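Local coordinates for protein CMP-sialic acid transporter 1 (Zea mays, PDB 6I1R) that probably carries CMP-sialic acid from the cytoplasm into the Golgi in exchange for CMP, and is held here outward-facing with CMP bound, at residues 7-19 and 265-277. The protein carries 5 engineered substitutions. Sequence-based numbering, arbitrary orientation.
Sequences AALLTILTSSQGI and STSMAMLLTMVLS
Ile12 O is gripped by three donors of its own helix, Ser15 OG and Ser16 OG, each at 3.0 Å and above the carbonyl plane, and Ser16 N, while Ile12 CD1 comes within 4.2 Å of Leu272 CD2 on the other helix. This is a helix crossing with a knob-into-hole contact in a transporter of the drug/metabolite clan; the axes of 7-19 and 265-277 close to 8.1 Å at -47°. The knob is Ser15, set in a hole made by Ala269, Leu272, Thr273 and Leu276. Its chi1 of 80° sets OG between backbone N and carbonyl carbon, from where it pays for its polarity at Ile12 O and lies 3.5 Å from Leu272 CD2. An alanine at Ser15 would take away one of the three donors, which would probably leave Ile12 O to the two from Ser16 and weaken the packing of Leu272 CD2 on this knob. Alanine suits the crossing point, since its lone methyl lets the backbones approach: Ala269 CB rests 3.6 Å from Thr14 CG2 and also meets Thr11 O. At the polar end, Ser265 OG hydrogen-bonds Val261 O and also lies 3.1 Å from Ala7 O, and Thr11 OG1 sits between Ala7 O and Ser265 O. Met268 also touches helices 126-143 and 287-304, while Leu10 reaches helix 234-256. Past Ser15 the contact turns apolar: the side chains of Ile19 and Leu276 cross at about a right angle, their CD1 methyls 3.9 Å apart.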
loop_
_atom_site.group_PDB
_atom_site.type_symbol
_atom_site.label_atom_id
_atom_site.label_comp_id
_atom_site.label_asym_id
_atom_site.label_seq_id
_atom_site.Cartn_x
_atom_site.Cartn_y
_atom_site.Cartn_z
ATOM N N ALA B 7 10.126 22.319 -20.047
ATOM C CA ALA B 7 10.906 21.732 -18.951
ATOM C C ALA B 7 10.413 22.263 -17.597
ATOM O O ALA B 7 10.313 21.505 -16.630
ATOM C CB ALA B 7 12.374 22.026 -19.150
ATOM N N ALA B 8 10.122 23.560 -17.536
ATOM C CA ALA B 8 9.601 24.181 -16.317
ATOM C C ALA B 8 8.203 23.631 -16.012
ATOM O O ALA B 8 7.879 23.351 -14.857
ATOM C CB ALA B 8 9.580 25.682 -16.471
ATOM N N LEU B 9 7.386 23.483 -17.054
ATOM C CA LEU B 9 6.022 22.973 -16.912
ATOM C C LEU B 9 6.061 21.507 -16.464
ATOM O O LEU B 9 5.249 21.091 -15.639
ATOM C CB LEU B 9 5.283 23.130 -18.246
ATOM C CG LEU B 9 3.822 22.678 -18.259
ATOM C CD1 LEU B 9 2.993 23.461 -17.250
ATOM C CD2 LEU B 9 3.230 22.813 -19.654
ATOM N N LEU B 10 7.000 20.735 -17.009
ATOM C CA LEU B 10 7.180 19.341 -16.595
ATOM C C LEU B 10 7.535 19.294 -15.104
ATOM O O LEU B 10 7.031 18.444 -14.379
ATOM C CB LEU B 10 8.273 18.686 -17.449
ATOM C CG LEU B 10 8.609 17.235 -17.104
ATOM C CD1 LEU B 10 7.369 16.357 -17.150
ATOM C CD2 LEU B 10 9.677 16.691 -18.041
ATOM N N THR B 11 8.390 20.212 -14.656
ATOM C CA THR B 11 8.749 20.303 -13.239
ATOM C C THR B 11 7.489 20.576 -12.408
ATOM O O THR B 11 7.235 19.886 -11.421
ATOM C CB THR B 11 9.827 21.370 -13.004
ATOM O OG1 THR B 11 10.965 21.019 -13.790
ATOM C CG2 THR B 11 10.232 21.502 -11.553
ATOM N N ILE B 12 6.703 21.569 -12.819
ATOM C CA ILE B 12 5.476 21.919 -12.104
ATOM C C ILE B 12 4.561 20.688 -12.039
ATOM O O ILE B 12 4.048 20.362 -10.970
ATOM C CB ILE B 12 4.773 23.131 -12.757
ATOM C CG1 ILE B 12 5.576 24.425 -12.579
ATOM C CG2 ILE B 12 3.348 23.285 -12.242
ATOM C CD1 ILE B 12 5.797 24.834 -11.137
ATOM N N LEU B 13 4.377 19.998 -13.162
ATOM C CA LEU B 13 3.396 18.909 -13.223
ATOM C C LEU B 13 3.976 17.609 -12.644
ATOM O O LEU B 13 3.218 16.803 -12.118
ATOM C CB LEU B 13 2.923 18.718 -14.669
ATOM C CG LEU B 13 1.995 19.808 -15.212
ATOM C CD1 LEU B 13 1.610 19.520 -16.654
ATOM C CD2 LEU B 13 0.746 19.951 -14.354
ATOM N N THR B 14 5.289 17.388 -12.714
ATOM C CA THR B 14 5.874 16.166 -12.124
ATOM C C THR B 14 5.705 16.198 -10.598
ATOM O O THR B 14 5.578 15.145 -9.968
ATOM C CB THR B 14 7.345 15.979 -12.525
ATOM O OG1 THR B 14 7.418 15.818 -13.942
ATOM C CG2 THR B 14 7.992 14.778 -11.870
ATOM N N SER B 15 5.702 17.394 -10.008
ATOM C CA SER B 15 5.507 17.542 -8.562
ATOM C C SER B 15 4.012 17.511 -8.217
ATOM O O SER B 15 3.650 17.164 -7.095
ATOM C CB SER B 15 6.164 18.800 -8.045
ATOM O OG SER B 15 5.360 19.942 -8.298
ATOM N N SER B 16 3.154 17.888 -9.168
ATOM C CA SER B 16 1.702 17.831 -8.971
ATOM C C SER B 16 1.251 16.374 -8.810
ATOM O O SER B 16 0.567 16.038 -7.843
ATOM C CB SER B 16 0.965 18.504 -10.104
ATOM O OG SER B 16 1.182 19.907 -10.090
ATOM N N GLN B 17 1.639 15.519 -9.755
ATOM C CA GLN B 17 1.297 14.093 -9.692
ATOM C C GLN B 17 1.927 13.472 -8.437
ATOM O O GLN B 17 1.397 12.509 -7.895
ATOM C CB GLN B 17 1.740 13.360 -10.963
ATOM C CG GLN B 17 3.249 13.209 -11.103
ATOM C CD GLN B 17 3.640 12.500 -12.378
ATOM O OE1 GLN B 17 3.152 12.813 -13.462
ATOM N NE2 GLN B 17 4.539 11.537 -12.254
ATOM N N GLY B 18 3.053 14.026 -7.993
ATOM C CA GLY B 18 3.698 13.591 -6.756
ATOM C C GLY B 18 2.790 13.749 -5.547
ATOM O O GLY B 18 2.597 12.799 -4.786
ATOM N N ILE B 19 2.225 14.942 -5.381
ATOM C CA ILE B 19 1.380 15.264 -4.223
ATOM C C ILE B 19 0.021 14.569 -4.382
ATOM O O ILE B 19 -0.485 13.949 -3.444
ATOM C CB ILE B 19 1.226 16.792 -4.066
ATOM C CG1 ILE B 19 2.575 17.479 -3.837
ATOM C CG2 ILE B 19 0.234 17.134 -2.964
ATOM C CD1 ILE B 19 2.640 18.887 -4.376
ATOM N N SER B 265 14.550 18.447 -14.969
ATOM C CA SER B 265 13.148 18.748 -14.635
ATOM C C SER B 265 12.658 17.824 -13.514
ATOM O O SER B 265 12.065 18.286 -12.538
ATOM C CB SER B 265 12.256 18.636 -15.848
ATOM O OG SER B 265 12.658 19.541 -16.864
ATOM N N THR B 266 12.911 16.526 -13.678
ATOM C CA THR B 266 12.498 15.487 -12.728
ATOM C C THR B 266 13.136 15.739 -11.357
ATOM O O THR B 266 12.481 15.606 -10.323
ATOM C CB THR B 266 12.898 14.091 -13.227
ATOM O OG1 THR B 266 13.073 14.136 -14.643
ATOM C CG2 THR B 266 11.882 13.026 -12.882
ATOM N N SER B 267 14.421 16.081 -11.368
ATOM C CA SER B 267 15.178 16.317 -10.141
ATOM C C SER B 267 14.615 17.536 -9.399
ATOM O O SER B 267 14.379 17.475 -8.193
ATOM C CB SER B 267 16.647 16.484 -10.437
ATOM O OG SER B 267 17.197 15.288 -10.969
ATOM N N MET B 268 14.388 18.625 -10.132
ATOM C CA MET B 268 13.896 19.876 -9.540
ATOM C C MET B 268 12.450 19.703 -9.057
ATOM O O MET B 268 12.010 20.419 -8.156
ATOM C CB MET B 268 13.956 21.029 -10.548
ATOM C CG MET B 268 15.364 21.400 -10.978
ATOM S SD MET B 268 16.466 21.763 -9.593
ATOM C CE MET B 268 18.048 21.369 -10.337
ATOM N N ALA B 269 11.714 18.772 -9.661
ATOM C CA ALA B 269 10.360 18.449 -9.205
ATOM C C ALA B 269 10.421 17.829 -7.804
ATOM O O ALA B 269 9.638 18.184 -6.920
ATOM C CB ALA B 269 9.695 17.516 -10.187
ATOM N N MET B 270 11.365 16.909 -7.623
ATOM C CA MET B 270 11.547 16.187 -6.366
ATOM C C MET B 270 11.899 17.168 -5.239
ATOM O O MET B 270 11.501 16.961 -4.092
ATOM C CB MET B 270 12.664 15.148 -6.499
ATOM C CG MET B 270 12.706 14.144 -5.364
ATOM S SD MET B 270 14.401 13.702 -4.911
ATOM C CE MET B 270 14.904 15.189 -4.048
ATOM N N LEU B 271 12.651 18.220 -5.558
ATOM C CA LEU B 271 12.987 19.248 -4.569
ATOM C C LEU B 271 11.741 20.086 -4.258
ATOM O O LEU B 271 11.466 20.375 -3.095
ATOM C CB LEU B 271 14.123 20.132 -5.097
ATOM C CG LEU B 271 15.511 19.492 -5.126
ATOM C CD1 LEU B 271 16.518 20.430 -5.772
ATOM C CD2 LEU B 271 15.970 19.100 -3.728
ATOM N N LEU B 272 10.997 20.467 -5.297
ATOM C CA LEU B 272 9.795 21.289 -5.128
ATOM C C LEU B 272 8.777 20.544 -4.254
ATOM O O LEU B 272 8.151 21.150 -3.382
ATOM C CB LEU B 272 9.208 21.619 -6.505
ATOM C CG LEU B 272 7.967 22.512 -6.506
ATOM C CD1 LEU B 272 8.261 23.862 -5.871
ATOM C CD2 LEU B 272 7.435 22.697 -7.918
ATOM N N THR B 273 8.625 19.242 -4.491
ATOM C CA THR B 273 7.693 18.402 -3.726
ATOM C C THR B 273 8.002 18.500 -2.226
ATOM O O THR B 273 7.091 18.656 -1.411
ATOM C CB THR B 273 7.741 16.942 -4.199
ATOM O OG1 THR B 273 7.150 16.872 -5.497
ATOM C CG2 THR B 273 7.017 15.989 -3.273
ATOM N N MET B 274 9.282 18.397 -1.877
ATOM C CA MET B 274 9.719 18.467 -0.480
ATOM C C MET B 274 9.440 19.864 0.092
ATOM O O MET B 274 9.029 19.986 1.247
ATOM C CB MET B 274 11.213 18.154 -0.352
ATOM C CG MET B 274 11.520 16.669 -0.334
ATOM S SD MET B 274 13.240 16.315 -0.768
ATOM C CE MET B 274 13.526 14.823 0.183
ATOM N N VAL B 275 9.666 20.905 -0.710
ATOM C CA VAL B 275 9.426 22.285 -0.271
ATOM C C VAL B 275 7.920 22.487 -0.053
ATOM O O VAL B 275 7.518 23.126 0.920
ATOM C CB VAL B 275 9.998 23.314 -1.269
ATOM C CG1 VAL B 275 9.535 24.731 -0.959
ATOM C CG2 VAL B 275 11.517 23.256 -1.329
ATOM N N LEU B 276 7.097 21.945 -0.949
ATOM C CA LEU B 276 5.641 22.104 -0.841
ATOM C C LEU B 276 5.106 21.251 0.318
ATOM O O LEU B 276 4.169 21.660 0.999
ATOM C CB LEU B 276 4.981 21.723 -2.172
ATOM C CG LEU B 276 5.181 22.721 -3.315
ATOM C CD1 LEU B 276 4.690 22.145 -4.634
ATOM C CD2 LEU B 276 4.481 24.041 -3.021
ATOM N N SER B 277 5.717 20.091 0.558
ATOM C CA SER B 277 5.300 19.193 1.646
ATOM C C SER B 277 5.451 19.865 3.020
ATOM O O SER B 277 4.862 19.401 3.997
ATOM C CB SER B 277 6.070 17.897 1.600
ATOM O OG SER B 277 5.736 17.147 0.441
#